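PDB 5FX8: manganese lipoxygenase from Gaeumannomyces graminis, which oxidises linoleic and alpha-linolenic acids with molecular oxygen to 11S- and 13R-hydroperoxy fatty acids, using a catalytic manganese ion. Local coordinates for residues Asp161-Leu169 / Phe238-Pro249. Residues are numbered along the deposited sequence; the frame is centred on the assembly and turned at random.
Sequences DLLFSMERL and FYLDARSNQFLP
S165 OG donates a hydrogen bond to F247 O at 2.7 Å, the one hydrogen bond between the short helix 161-166 and the β-hairpin it packs against. With chi1 at 56° the hydroxyl is wedged between the backbone N and C of S165, turned to the strand; it meets the oxygen at a C=O...O angle of 129°, tilted out of the carbonyl plane. S165 CB lies 3.6 Å from P249 CD and also touches the F238 ring. P249 also packs on D161, whose CB lies 3.6 Å from P249 CG, the side chains crossing at about a right angle; the D161 carboxylate itself is engaged by W271 and K275 of helix 268-305.

The hairpin is formed by strands 235-241 and 246-253, neighbours in a five-stranded antiparallel sheet, and its turn carries a G1 β bulge where N245 and Q246 both face D241. Helix 161-166 lies nearly square across strand 246-249, the axes 6.6 Å apart at closest approach.

On the F247 ring, L169 CD1 makes a CH-π contact over one face, 4.1 Å from the centroid, while the S165 carbonyl comes in at the edge and M166 SD approaches obliquely. F238 reaches from the other strand to F164, their planes 30° apart but slid so far that the rings barely overlap. R168 lays its CG against F238 CZ; its bent chain then turns NE back to F164 O, 3.2 Å away and nearly in line with the carbonyl bond. NH1 of the same guanidinium pairs with D282 of helix 268-305.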
loop_
_atom_site.group_PDB
_atom_site.type_symbol
_atom_site.label_atom_id
_atom_site.label_comp_id
_atom_site.label_asym_id
_atom_site.label_seq_id
_atom_site.Cartn_x
_atom_site.Cartn_y
_atom_site.Cartn_z
ATOM N N ASP A 161 14.144 15.987 18.637
ATOM C CA ASP A 161 15.310 15.558 17.884
ATOM C C ASP A 161 15.430 14.052 17.910
ATOM O O ASP A 161 15.884 13.448 16.938
ATOM C CB ASP A 161 16.583 16.199 18.440
ATOM C CG ASP A 161 16.753 17.659 18.024
ATOM O OD1 ASP A 161 16.422 18.003 16.880
ATOM O OD2 ASP A 161 17.251 18.472 18.828
ATOM N N LEU A 162 15.041 13.428 19.022
ATOM C CA LEU A 162 15.091 11.974 19.101
ATOM C C LEU A 162 14.140 11.348 18.095
ATOM O O LEU A 162 14.446 10.312 17.502
ATOM C CB LEU A 162 14.766 11.496 20.511
ATOM C CG LEU A 162 14.708 9.974 20.686
ATOM C CD1 LEU A 162 16.062 9.386 20.622
ATOM C CD2 LEU A 162 14.063 9.585 21.963
ATOM N N LEU A 163 12.985 11.964 17.883
ATOM C CA LEU A 163 12.098 11.474 16.849
ATOM C C LEU A 163 12.699 11.670 15.469
ATOM O O LEU A 163 12.446 10.868 14.571
ATOM C CB LEU A 163 10.747 12.171 16.957
ATOM C CG LEU A 163 9.638 11.945 15.928
ATOM C CD1 LEU A 163 8.327 12.189 16.589
ATOM C CD2 LEU A 163 9.763 12.869 14.742
ATOM N N PHE A 164 13.480 12.730 15.264
ATOM C CA PHE A 164 14.036 12.963 13.940
ATOM C C PHE A 164 15.157 11.988 13.632
ATOM O O PHE A 164 15.330 11.574 12.482
ATOM C CB PHE A 164 14.552 14.391 13.809
ATOM C CG PHE A 164 15.292 14.626 12.542
ATOM C CD1 PHE A 164 14.610 14.717 11.337
ATOM C CD2 PHE A 164 16.667 14.709 12.541
ATOM C CE1 PHE A 164 15.289 14.908 10.158
ATOM C CE2 PHE A 164 17.350 14.900 11.380
ATOM C CZ PHE A 164 16.663 15.007 10.182
ATOM N N SER A 165 15.949 11.632 14.629
ATOM C CA SER A 165 17.010 10.670 14.383
ATOM C C SER A 165 16.461 9.245 14.312
ATOM O O SER A 165 16.845 8.469 13.432
ATOM C CB SER A 165 18.071 10.801 15.462
ATOM O OG SER A 165 17.449 10.649 16.714
ATOM N N MET A 166 15.537 8.892 15.197
ATOM C CA MET A 166 15.032 7.525 15.204
ATOM C C MET A 166 14.270 7.141 13.932
ATOM O O MET A 166 14.176 5.954 13.634
ATOM C CB MET A 166 14.144 7.305 16.416
ATOM C CG MET A 166 14.912 7.143 17.685
ATOM S SD MET A 166 16.261 6.004 17.473
ATOM C CE MET A 166 15.435 4.516 17.979
ATOM N N GLU A 167 13.727 8.101 13.178
ATOM C CA GLU A 167 13.100 7.769 11.908
ATOM C C GLU A 167 14.041 7.011 10.977
ATOM O O GLU A 167 13.582 6.192 10.178
ATOM C CB GLU A 167 12.595 9.039 11.224
ATOM C CG GLU A 167 11.214 9.499 11.663
ATOM C CD GLU A 167 10.851 10.907 11.184
ATOM O OE1 GLU A 167 11.553 11.474 10.333
ATOM O OE2 GLU A 167 9.864 11.474 11.685
ATOM N N ARG A 168 15.349 7.273 11.053
ATOM C CA ARG A 168 16.319 6.580 10.219
ATOM C C ARG A 168 16.520 5.133 10.630
ATOM O O ARG A 168 17.251 4.421 9.953
ATOM C CB ARG A 168 17.680 7.278 10.242
ATOM C CG ARG A 168 17.657 8.779 10.171
ATOM C CD ARG A 168 16.756 9.274 9.092
ATOM N NE ARG A 168 15.832 10.272 9.588
ATOM C CZ ARG A 168 14.729 10.619 8.962
ATOM N NH1 ARG A 168 14.427 10.039 7.834
ATOM N NH2 ARG A 168 13.940 11.543 9.462
ATOM N N LEU A 169 15.938 4.696 11.739
ATOM C CA LEU A 169 15.971 3.304 12.164
ATOM C C LEU A 169 14.568 2.693 12.165
ATOM O O LEU A 169 14.363 1.624 12.731
ATOM C CB LEU A 169 16.629 3.171 13.540
ATOM C CG LEU A 169 18.104 3.601 13.626
ATOM C CD1 LEU A 169 18.571 3.802 15.043
ATOM C CD2 LEU A 169 19.048 2.630 12.959
ATOM N N PHE A 238 24.619 11.690 12.202
ATOM C CA PHE A 238 23.997 11.259 13.435
ATOM C C PHE A 238 25.039 10.587 14.312
ATOM O O PHE A 238 26.076 10.141 13.834
ATOM C CB PHE A 238 22.851 10.331 13.153
ATOM C CG PHE A 238 21.831 10.906 12.249
ATOM C CD1 PHE A 238 22.003 10.889 10.881
ATOM C CD2 PHE A 238 20.675 11.440 12.764
ATOM C CE1 PHE A 238 21.052 11.409 10.062
ATOM C CE2 PHE A 238 19.726 11.959 11.953
ATOM C CZ PHE A 238 19.905 11.950 10.603
ATOM N N TYR A 239 24.782 10.536 15.611
ATOM C CA TYR A 239 25.741 9.898 16.494
ATOM C C TYR A 239 25.039 9.163 17.617
ATOM O O TYR A 239 23.906 9.460 17.976
ATOM C CB TYR A 239 26.753 10.890 17.080
ATOM C CG TYR A 239 26.300 11.679 18.278
ATOM C CD1 TYR A 239 25.311 12.614 18.162
ATOM C CD2 TYR A 239 26.917 11.531 19.501
ATOM C CE1 TYR A 239 24.914 13.367 19.230
ATOM C CE2 TYR A 239 26.527 12.278 20.592
ATOM C CZ TYR A 239 25.519 13.198 20.442
ATOM O OH TYR A 239 25.092 13.970 21.475
ATOM N N LEU A 240 25.725 8.175 18.162
ATOM C CA LEU A 240 25.263 7.473 19.346
ATOM C C LEU A 240 25.903 8.124 20.570
ATOM O O LEU A 240 27.129 8.143 20.692
ATOM C CB LEU A 240 25.608 5.991 19.234
ATOM C CG LEU A 240 25.028 5.062 20.294
ATOM C CD1 LEU A 240 23.546 5.290 20.479
ATOM C CD2 LEU A 240 25.287 3.640 19.877
ATOM N N ASP A 241 25.082 8.680 21.458
ATOM C CA ASP A 241 25.575 9.443 22.599
ATOM C C ASP A 241 25.802 8.533 23.788
ATOM O O ASP A 241 24.857 7.928 24.303
ATOM C CB ASP A 241 24.600 10.548 23.001
ATOM C CG ASP A 241 25.175 11.497 24.057
ATOM O OD1 ASP A 241 26.405 11.630 24.209
ATOM O OD2 ASP A 241 24.369 12.135 24.727
ATOM N N ALA A 242 27.048 8.489 24.255
ATOM C CA ALA A 242 27.353 7.740 25.465
ATOM C C ALA A 242 26.676 8.330 26.696
ATOM O O ALA A 242 26.405 7.597 27.647
ATOM C CB ALA A 242 28.859 7.673 25.680
ATOM N N ARG A 243 26.396 9.631 26.718
ATOM C CA ARG A 243 25.853 10.193 27.948
ATOM C C ARG A 243 24.442 9.714 28.209
ATOM O O ARG A 243 24.051 9.562 29.370
ATOM C CB ARG A 243 25.871 11.707 27.910
ATOM C CG ARG A 243 27.242 12.275 27.783
ATOM C CD ARG A 243 27.182 13.718 27.413
ATOM N NE ARG A 243 26.505 13.849 26.148
ATOM C CZ ARG A 243 26.117 14.993 25.621
ATOM N NH1 ARG A 243 26.340 16.118 26.263
ATOM N NH2 ARG A 243 25.514 14.992 24.444
ATOM N N SER A 244 23.663 9.483 27.153
ATOM C CA SER A 244 22.264 9.116 27.276
ATOM C C SER A 244 21.917 7.781 26.643
ATOM O O SER A 244 20.781 7.329 26.801
ATOM C CB SER A 244 21.373 10.195 26.655
ATOM O OG SER A 244 21.798 10.492 25.350
ATOM N N ASN A 245 22.844 7.155 25.926
ATOM C CA ASN A 245 22.571 5.930 25.182
ATOM C C ASN A 245 21.427 6.142 24.190
ATOM O O ASN A 245 20.417 5.435 24.184
ATOM C CB ASN A 245 22.271 4.781 26.138
ATOM C CG ASN A 245 22.486 3.439 25.513
ATOM O OD1 ASN A 245 23.255 3.293 24.551
ATOM N ND2 ASN A 245 21.830 2.428 26.071
ATOM N N GLN A 246 21.593 7.146 23.350
ATOM C CA GLN A 246 20.565 7.474 22.388
ATOM C C GLN A 246 21.183 7.853 21.051
ATOM O O GLN A 246 22.221 8.512 21.002
ATOM C CB GLN A 246 19.693 8.594 22.915
ATOM C CG GLN A 246 18.692 8.148 23.947
ATOM C CD GLN A 246 17.782 9.278 24.301
ATOM O OE1 GLN A 246 18.194 10.433 24.245
ATOM N NE2 GLN A 246 16.533 8.964 24.648
ATOM N N PHE A 247 20.542 7.394 19.977
ATOM C CA PHE A 247 20.897 7.753 18.609
ATOM C C PHE A 247 20.323 9.137 18.305
ATOM O O PHE A 247 19.115 9.348 18.421
ATOM C CB PHE A 247 20.350 6.683 17.667
ATOM C CG PHE A 247 20.680 6.892 16.247
ATOM C CD1 PHE A 247 21.908 6.559 15.759
ATOM C CD2 PHE A 247 19.753 7.412 15.383
ATOM C CE1 PHE A 247 22.206 6.759 14.455
ATOM C CE2 PHE A 247 20.069 7.597 14.085
ATOM C CZ PHE A 247 21.298 7.269 13.630
ATOM N N LEU A 248 21.168 10.082 17.926
ATOM C CA LEU A 248 20.768 11.481 17.929
ATOM C C LEU A 248 21.247 12.228 16.691
ATOM O O LEU A 248 22.215 11.827 16.038
ATOM C CB LEU A 248 21.302 12.181 19.193
ATOM C CG LEU A 248 20.635 11.919 20.535
ATOM C CD1 LEU A 248 21.352 12.721 21.562
ATOM C CD2 LEU A 248 19.211 12.342 20.516
ATOM N N PRO A 249 20.593 13.331 16.348
ATOM C CA PRO A 249 21.086 14.168 15.256
ATOM C C PRO A 249 22.276 15.004 15.678
ATOM O O PRO A 249 22.363 15.491 16.806
ATOM C CB PRO A 249 19.883 15.064 14.935
ATOM C CG PRO A 249 19.170 15.197 16.187
ATOM C CD PRO A 249 19.348 13.875 16.923
#